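Local structure of Agap007691-pb (Anopheles gambiae, 5C98) at residues S99-E104 with L169-G174; E152-E157 with G320-C325. The protein is a serpin, a family generally assigned serine protease inhibitor activity, although its own function has not been established. All blocks are in the same frame, centred on the assembly; numbering follows the deposited sequence.

How the contacts relate
The chain runs first through 99-104, near the end of strand 95-104, and later climbs through helix 133-146 into the connecting loop holding 152-157. Only then does it return as strand 169-177, whose first six residues close contact 1. Contact 2 closes much later, when strand 320-328 packs against the loop. The segments therefore alternate, and the two closures cross. Contact 1 joins neighbouring strands of the large serpin sheet, whereas contact 2 pins the loop after the helix onto that sheet's surface. They meet at Ser173: its OG lies 2.9 Å from Gln323 NE2, a probable hydrogen bond between adjacent strands, and its O packs against the Phe154 ring.

Contact 1 (S99-E104 with L169-G174); sequences SFVLVE and LMLFSG
Phe100 and Phe172 form one of the two antiparallel hydrogen-bonded pairs between 99-104 and 169-174, in strands 95-104 and 169-177 of sheet A, the central sheet of the serpin fold. The other is Leu102 with Met170, and each pair exchanges two backbone bonds. Those from Phe172 N to Phe100 O and from Leu102 N to Met170 O are both 2.9 Å long. The straightest is Met170 N to Leu102 O, with 163° at the hydrogen. At the non-hydrogen-bonded pairs that alternate with these, the alpha carbons come closer together, and at the Ser99 end CA makes a CA-H...O contact of 3.2 Å with Phe172 O.

Apolar contacts divide between the two faces of the sheet. On the face bearing Val101, Val103, Leu169 and Leu171, the leucines reach across with their CD1 methyls. Leu169 CD1 spans two neighbours, lying 3.9 Å from Val101 CG1 and 3.8 Å from Val103 CG1. Both leucines extend CG anti to the backbone N (chi1 179° in Leu169), and this swings the methyl over the neighbouring strand. Leu169 also touches Phe53 on this side, as Ser99 does Met52.

Helix 133-146 packs on the other face, with Phe100 and Leu102 touching Val140, and Phe100 and Phe172 touching Tyr144. Phe143 and Phe100 stack their rings. In Phe172 the ring swings beside its own backbone N (chi1 -54°) and thus leans toward Leu102, whose CD1 approaches CE2 obliquely at 3.8 Å. The two phenylalanines make a looser contact: Phe172 CD2 sits near the plane of the Phe100 ring, at its edge, 4.1 Å from CD2 of that residue. The same Phe172 edge also faces a polar atom, since Phe100 O, already bonded to Phe172 N, lies 3.4 Å from Phe172 CD2.

Contact 2 (E152-E157 with G320-C325); sequences EDFIGE and GFIQHC
Asp153 meets His324 through its backbone alone, its O lying 3.6 Å from CE1 of the imidazole. The next residue, Phe154, grips the same histidine with both backbone and ring. His324 ND1 donates a hydrogen bond of 2.8 Å to Phe154 O, with 158° at the hydrogen. The acceptor lies in the imidazole plane, so the bond fixes how that ring is turned and puts a proton on ND1.

With chi1 at -169°, CG of Phe154 points away from the backbone N and the phenyl ring reaches the strand beside the histidine. His324 CB sits over one face of the phenyl ring, 3.7 Å from its centroid, in a CH-pi contact. Farther out, the imidazole turns an edge toward this ring in an edge-to-face pair whose planes meet at 54°. Ile322 O approaches the phenyl edge, 4.2 Å from CE1. Tyr144 of helix 133-146 stacks with Phe154, and Phe172 touches it too.

At Ile155 the contact becomes purely apolar: its CG2 meets Ile322 CG2 methyl to methyl at 3.9 Å. Its backbone N is bonded to Asn141 OD1, which ties the loop back to the helix it follows. Such a helix, with its returning loop laid across the front of sheet A, is the helix F region characteristic of serpins.

Contact 1 (S99-E104 with L169-G174)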
# COMPACT_ATOMS: atom_id res chain seq x y z
N SER A 99 -8.27 4.57 7.31
CA SER A 99 -7.62 4.32 8.58
C SER A 99 -8.64 4.05 9.67
O SER A 99 -9.79 4.51 9.62
CB SER A 99 -6.72 5.47 9.00
OG SER A 99 -7.46 6.67 9.12
N PHE A 100 -8.18 3.34 10.70
CA PHE A 100 -9.05 2.95 11.81
C PHE A 100 -8.16 2.89 13.03
O PHE A 100 -7.00 2.44 12.95
CB PHE A 100 -9.65 1.59 11.48
CG PHE A 100 -10.64 1.09 12.48
CD1 PHE A 100 -11.92 1.60 12.49
CD2 PHE A 100 -10.29 0.13 13.42
CE1 PHE A 100 -12.87 1.16 13.41
CE2 PHE A 100 -11.24 -0.33 14.34
CZ PHE A 100 -12.52 0.20 14.36
N VAL A 101 -8.67 3.36 14.15
CA VAL A 101 -7.90 3.46 15.37
C VAL A 101 -8.65 2.74 16.48
O VAL A 101 -9.86 2.97 16.67
CB VAL A 101 -7.68 4.93 15.76
CG1 VAL A 101 -6.82 5.06 16.99
CG2 VAL A 101 -7.09 5.72 14.61
N LEU A 102 -7.94 1.89 17.21
CA LEU A 102 -8.45 1.34 18.46
C LEU A 102 -7.81 2.06 19.64
O LEU A 102 -6.61 2.30 19.66
CB LEU A 102 -8.12 -0.15 18.61
CG LEU A 102 -8.76 -1.12 17.63
CD1 LEU A 102 -8.21 -2.52 17.87
CD2 LEU A 102 -10.27 -1.10 17.80
N VAL A 103 -8.63 2.41 20.62
CA VAL A 103 -8.16 2.96 21.88
C VAL A 103 -8.76 2.14 23.02
O VAL A 103 -9.89 1.65 22.93
CB VAL A 103 -8.52 4.46 22.06
CG1 VAL A 103 -7.75 5.33 21.07
CG2 VAL A 103 -10.02 4.69 21.94
N GLU A 104 -8.00 2.00 24.09
CA GLU A 104 -8.50 1.31 25.28
C GLU A 104 -9.68 2.07 25.88
O GLU A 104 -9.56 3.23 26.28
CB GLU A 104 -7.37 1.17 26.32
CG GLU A 104 -7.81 0.71 27.72
CD GLU A 104 -8.67 -0.55 27.73
OE1 GLU A 104 -8.35 -1.50 26.99
OE2 GLU A 104 -9.66 -0.56 28.50
N LEU A 169 -3.33 1.68 22.32
CA LEU A 169 -3.51 2.47 21.11
C LEU A 169 -2.98 1.67 19.93
O LEU A 169 -1.80 1.31 19.91
CB LEU A 169 -2.72 3.77 21.21
CG LEU A 169 -2.77 4.69 20.01
CD1 LEU A 169 -4.16 5.32 19.85
CD2 LEU A 169 -1.73 5.82 20.17
N MET A 170 -3.82 1.45 18.91
CA MET A 170 -3.40 0.73 17.72
C MET A 170 -4.01 1.36 16.49
O MET A 170 -5.10 1.92 16.53
CB MET A 170 -3.86 -0.72 17.76
CG MET A 170 -3.39 -1.45 19.01
SD MET A 170 -3.57 -3.24 18.87
CE MET A 170 -2.21 -3.61 17.80
N LEU A 171 -3.26 1.29 15.39
CA LEU A 171 -3.61 1.95 14.14
C LEU A 171 -3.69 0.91 13.03
O LEU A 171 -2.92 -0.05 13.01
CB LEU A 171 -2.53 2.99 13.77
CG LEU A 171 -2.74 3.81 12.49
CD1 LEU A 171 -4.03 4.64 12.55
CD2 LEU A 171 -1.52 4.68 12.29
N PHE A 172 -4.61 1.12 12.08
CA PHE A 172 -4.83 0.23 10.95
C PHE A 172 -5.00 1.05 9.68
O PHE A 172 -5.59 2.13 9.71
CB PHE A 172 -6.04 -0.67 11.21
CG PHE A 172 -5.91 -1.41 12.50
CD1 PHE A 172 -5.28 -2.65 12.53
CD2 PHE A 172 -6.33 -0.85 13.68
CE1 PHE A 172 -5.11 -3.29 13.74
CE2 PHE A 172 -6.14 -1.49 14.87
CZ PHE A 172 -5.54 -2.71 14.91
N SER A 173 -4.45 0.53 8.57
CA SER A 173 -4.58 1.15 7.26
C SER A 173 -5.03 0.08 6.28
O SER A 173 -4.40 -0.98 6.19
CB SER A 173 -3.21 1.66 6.80
OG SER A 173 -3.20 1.83 5.39
N GLY A 174 -6.09 0.35 5.54
CA GLY A 174 -6.49 -0.48 4.43
C GLY A 174 -6.42 0.30 3.13
O GLY A 174 -7.04 1.36 3.05

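Contact 2 (E152-E157 with G320-C325)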
# COMPACT_ATOMS: atom_id res chain seq x y z
N GLU A 152 -12.14 -8.97 3.89
CA GLU A 152 -13.11 -9.50 4.84
C GLU A 152 -12.48 -10.04 6.11
O GLU A 152 -13.20 -10.25 7.09
CB GLU A 152 -13.95 -10.60 4.18
CG GLU A 152 -14.76 -10.12 2.98
CD GLU A 152 -15.87 -9.16 3.36
OE1 GLU A 152 -16.77 -9.57 4.13
OE2 GLU A 152 -15.85 -8.00 2.89
N ASP A 153 -11.17 -10.25 6.13
CA ASP A 153 -10.45 -10.73 7.31
C ASP A 153 -9.20 -9.86 7.46
O ASP A 153 -8.07 -10.29 7.22
CB ASP A 153 -10.10 -12.20 7.19
CG ASP A 153 -11.21 -13.10 7.67
OD1 ASP A 153 -11.32 -13.31 8.90
OD2 ASP A 153 -11.99 -13.59 6.81
N PHE A 154 -9.42 -8.62 7.86
CA PHE A 154 -8.34 -7.65 7.89
C PHE A 154 -7.21 -8.09 8.83
O PHE A 154 -6.03 -7.92 8.50
CB PHE A 154 -8.93 -6.29 8.28
CG PHE A 154 -7.98 -5.16 8.10
CD1 PHE A 154 -7.00 -4.94 9.03
CD2 PHE A 154 -8.05 -4.33 7.00
CE1 PHE A 154 -6.09 -3.93 8.88
CE2 PHE A 154 -7.13 -3.29 6.86
CZ PHE A 154 -6.16 -3.11 7.79
N ILE A 155 -7.54 -8.60 10.02
CA ILE A 155 -6.55 -8.99 11.02
C ILE A 155 -7.05 -10.25 11.71
O ILE A 155 -8.22 -10.61 11.64
CB ILE A 155 -6.23 -7.93 12.12
CG1 ILE A 155 -7.51 -7.31 12.67
CG2 ILE A 155 -5.23 -6.87 11.63
CD1 ILE A 155 -7.32 -6.73 14.07
N GLY A 156 -6.11 -10.92 12.38
CA GLY A 156 -6.42 -11.98 13.31
C GLY A 156 -6.30 -11.48 14.74
O GLY A 156 -5.76 -10.42 15.02
N GLU A 157 -6.83 -12.28 15.66
CA GLU A 157 -6.76 -11.91 17.06
C GLU A 157 -5.32 -11.73 17.53
O GLU A 157 -5.05 -10.88 18.38
CB GLU A 157 -7.47 -12.96 17.91
CG GLU A 157 -8.98 -12.76 17.97
CD GLU A 157 -9.74 -13.49 16.87
OE1 GLU A 157 -9.12 -13.92 15.87
OE2 GLU A 157 -10.97 -13.64 17.02
N GLY A 320 0.87 -0.68 17.94
CA GLY A 320 0.87 -1.47 16.73
C GLY A 320 0.34 -0.67 15.57
O GLY A 320 -0.42 0.29 15.77
N PHE A 321 0.76 -1.06 14.38
CA PHE A 321 0.27 -0.45 13.14
C PHE A 321 0.31 -1.54 12.09
O PHE A 321 1.40 -1.98 11.72
CB PHE A 321 1.14 0.75 12.74
CG PHE A 321 0.65 1.52 11.53
CD1 PHE A 321 -0.58 1.25 10.95
CD2 PHE A 321 1.44 2.51 10.96
CE1 PHE A 321 -1.03 1.96 9.82
CE2 PHE A 321 0.99 3.20 9.84
CZ PHE A 321 -0.23 2.93 9.28
N ILE A 322 -0.85 -2.00 11.65
CA ILE A 322 -1.00 -3.03 10.63
C ILE A 322 -1.65 -2.43 9.40
O ILE A 322 -2.61 -1.66 9.51
CB ILE A 322 -1.85 -4.21 11.15
CG1 ILE A 322 -1.17 -4.89 12.35
CG2 ILE A 322 -2.11 -5.22 10.05
CD1 ILE A 322 0.18 -5.48 12.08
N GLN A 323 -1.15 -2.81 8.23
CA GLN A 323 -1.73 -2.44 6.95
C GLN A 323 -2.18 -3.68 6.20
O GLN A 323 -1.56 -4.74 6.29
CB GLN A 323 -0.74 -1.67 6.08
CG GLN A 323 -1.30 -1.18 4.77
CD GLN A 323 -0.37 -0.21 4.07
OE1 GLN A 323 0.67 -0.59 3.53
NE2 GLN A 323 -0.75 1.06 4.07
N HIS A 324 -3.26 -3.56 5.44
CA HIS A 324 -3.74 -4.63 4.57
C HIS A 324 -4.14 -4.01 3.25
O HIS A 324 -4.90 -3.04 3.22
CB HIS A 324 -4.94 -5.34 5.22
CG HIS A 324 -5.06 -6.79 4.88
ND1 HIS A 324 -5.39 -7.75 5.82
CD2 HIS A 324 -4.93 -7.45 3.71
CE1 HIS A 324 -5.45 -8.93 5.24
NE2 HIS A 324 -5.18 -8.78 3.95
N CYS A 325 -3.56 -4.52 2.17
CA CYS A 325 -3.76 -3.96 0.85
C CYS A 325 -4.34 -5.00 -0.08
O CYS A 325 -4.11 -6.20 0.07
CB CYS A 325 -2.45 -3.48 0.27
SG CYS A 325 -1.81 -1.97 1.08